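Local atomic coordinates of uncharacterized conserved (PDB entry 7O21), a protein that probably acts as an LD-carboxypeptidase of the YkuD family, editing cell-wall peptidoglycan in a way linked to the curved shape of this predatory bacterium. Residues A[186-189]-A[190-194]. Numbering follows the deposited sequence. Where two conformers were deposited one is given.
Sequences EHDK and RRQDL
Glu-186 and Arg-190, one helical turn apart, are joined by a salt bridge in which Arg-190 NE donates to Glu-186 OE2 at 2.9 Å, almost straight at 168°. The oxygen offers its anti lone pair and lies near the guanidinium plane, at its edge, while the carboxylate itself stands nearly perpendicular to that plane. A bend at chi2 (56°) carries the Glu-186 carboxylate along the helix towards the extended arginine chain. One turn on, Lys-189 repeats the i to i+4 spacing with the polarity reversed: its NZ reaches Asp-193 OD2 at 2.8 Å on the syn side, with a weaker bond to Asp-193 OD1. The carboxylate is shared, since OD1 also meets Arg-196 in a further salt bridge. In one of its two deposited conformers Asp-188 instead pairs at i+3, its OD1 accepting from Arg-191 NH2 at 2.8 Å and only weakly from NE. That oxygen is met on its syn side, at the guanidinium edge, with the Asp-188 carboxylate and Arg-191 guanidinium planes 49° apart. Beneath these pairs run the backbone hydrogen bonds of the alpha-helix, Arg-190 N to Glu-186 O at 3.0 Å and Arg-191 N, Gln-192 N and Asp-193 N each to the carbonyl oxygen four residues back. This is the beginning of helix 184-206, packed here on strand 30-32 at one edge of the NTF2-like antiparallel sheet; Asp-188 also touches Gln-62 of the YkuD sheet. The predicted catalytic residues lie elsewhere. A bend at chi3 brings the buried Arg-191 guanidinium to both Asp-188 and Gln-32, whose OE1 accepts from NH1 and ties the helix to strand 30-32. His-187, also buried, packs on Leu-31 and Ile-63, with its NE2 hydrogen-bonded to Leu-30 O; Arg-190 and Leu-194 rest against Leu-31.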
loop_
_atom_site.group_PDB
_atom_site.type_symbol
_atom_site.label_atom_id
_atom_site.label_comp_id
_atom_site.label_asym_id
_atom_site.label_seq_id
_atom_site.Cartn_x
_atom_site.Cartn_y
_atom_site.Cartn_z
ATOM N N GLU A 186 10.448 -31.962 -15.887
ATOM C CA GLU A 186 9.079 -31.611 -15.541
ATOM C C GLU A 186 8.959 -30.115 -15.280
ATOM O O GLU A 186 7.989 -29.477 -15.706
ATOM C CB GLU A 186 8.643 -32.390 -14.301
ATOM C CG GLU A 186 7.230 -32.120 -13.840
ATOM C CD GLU A 186 6.194 -32.363 -14.921
ATOM O OE1 GLU A 186 6.458 -33.154 -15.854
ATOM O OE2 GLU A 186 5.107 -31.760 -14.831
ATOM N N HIS A 187 9.952 -29.535 -14.595
ATOM C CA HIS A 187 9.924 -28.101 -14.295
ATOM C C HIS A 187 9.923 -27.281 -15.573
ATOM O O HIS A 187 9.130 -26.340 -15.724
ATOM C CB HIS A 187 11.127 -27.714 -13.433
ATOM C CG HIS A 187 10.974 -26.387 -12.759
ATOM N ND1 HIS A 187 11.399 -25.207 -13.329
ATOM C CD2 HIS A 187 10.431 -26.060 -11.564
ATOM C CE1 HIS A 187 11.129 -24.206 -12.509
ATOM N NE2 HIS A 187 10.532 -24.695 -11.437
ATOM N N ASP A 188 10.805 -27.621 -16.515
ATOM C CA ASP A 188 10.859 -26.878 -17.767
ATOM C C ASP A 188 9.571 -27.037 -18.562
ATOM O O ASP A 188 9.117 -26.092 -19.218
ATOM C CB ASP A 188 12.059 -27.304 -18.608
ATOM C CG ASP A 188 12.228 -26.440 -19.833
ATOM O OD1 ASP A 188 12.602 -25.260 -19.674
ATOM O OD2 ASP A 188 11.965 -26.928 -20.952
ATOM N N LYS A 189 8.968 -28.224 -18.518
ATOM C CA LYS A 189 7.701 -28.424 -19.208
ATOM C C LYS A 189 6.638 -27.494 -18.644
ATOM O O LYS A 189 5.932 -26.813 -19.392
ATOM C CB LYS A 189 7.277 -29.891 -19.099
ATOM C CG LYS A 189 6.022 -30.238 -19.884
ATOM C CD LYS A 189 4.793 -30.232 -18.990
ATOM C CE LYS A 189 3.534 -30.617 -19.765
ATOM N NZ LYS A 189 3.404 -29.885 -21.063
ATOM N N ARG A 190 6.525 -27.446 -17.315
ATOM C CA ARG A 190 5.565 -26.550 -16.675
ATOM C C ARG A 190 5.858 -25.093 -16.996
ATOM O O ARG A 190 4.933 -24.312 -17.257
ATOM C CB ARG A 190 5.570 -26.776 -15.166
ATOM C CG ARG A 190 5.139 -28.172 -14.774
ATOM C CD ARG A 190 4.875 -28.267 -13.293
ATOM N NE ARG A 190 4.602 -29.642 -12.898
ATOM C CZ ARG A 190 3.981 -29.982 -11.775
ATOM N NH1 ARG A 190 3.560 -29.042 -10.935
ATOM N NH2 ARG A 190 3.783 -31.261 -11.496
ATOM N N ARG A 191 7.136 -24.705 -16.968
ATOM C CA ARG A 191 7.489 -23.329 -17.304
ATOM C C ARG A 191 7.059 -22.986 -18.725
ATOM O O ARG A 191 6.472 -21.928 -18.966
ATOM C CB ARG A 191 8.991 -23.105 -17.114
ATOM C CG ARG A 191 9.439 -21.660 -17.324
ATOM C CD ARG A 191 10.965 -21.515 -17.390
ATOM N NE ARG A 191 11.549 -22.298 -18.479
ATOM C CZ ARG A 191 11.489 -21.955 -19.761
ATOM N NH1 ARG A 191 10.878 -20.832 -20.124
ATOM N NH2 ARG A 191 12.040 -22.733 -20.681
ATOM N N GLN A 192 7.327 -23.881 -19.683
ATOM C CA GLN A 192 6.932 -23.621 -21.067
ATOM C C GLN A 192 5.419 -23.553 -21.204
ATOM O O GLN A 192 4.898 -22.740 -21.976
ATOM C CB GLN A 192 7.489 -24.710 -21.982
ATOM C CG GLN A 192 8.995 -24.723 -22.098
ATOM C CD GLN A 192 9.489 -25.889 -22.934
ATOM O OE1 GLN A 192 8.696 -26.666 -23.474
ATOM N NE2 GLN A 192 10.805 -26.025 -23.035
ATOM N N ASP A 193 4.698 -24.411 -20.479
ATOM C CA ASP A 193 3.241 -24.392 -20.540
ATOM C C ASP A 193 2.711 -23.025 -20.137
ATOM O O ASP A 193 1.849 -22.449 -20.812
ATOM C CB ASP A 193 2.667 -25.470 -19.624
ATOM C CG ASP A 193 2.766 -26.859 -20.217
ATOM O OD1 ASP A 193 3.082 -26.985 -21.420
ATOM O OD2 ASP A 193 2.515 -27.819 -19.465
ATOM N N LEU A 194 3.223 -22.485 -19.030
ATOM C CA LEU A 194 2.736 -21.188 -18.570
ATOM C C LEU A 194 3.255 -20.059 -19.457
ATOM O O LEU A 194 2.548 -19.070 -19.689
ATOM C CB LEU A 194 3.109 -20.985 -17.097
ATOM C CG LEU A 194 2.125 -21.636 -16.116
ATOM C CD1 LEU A 194 0.710 -21.087 -16.306
ATOM C CD2 LEU A 194 2.130 -23.154 -16.246
#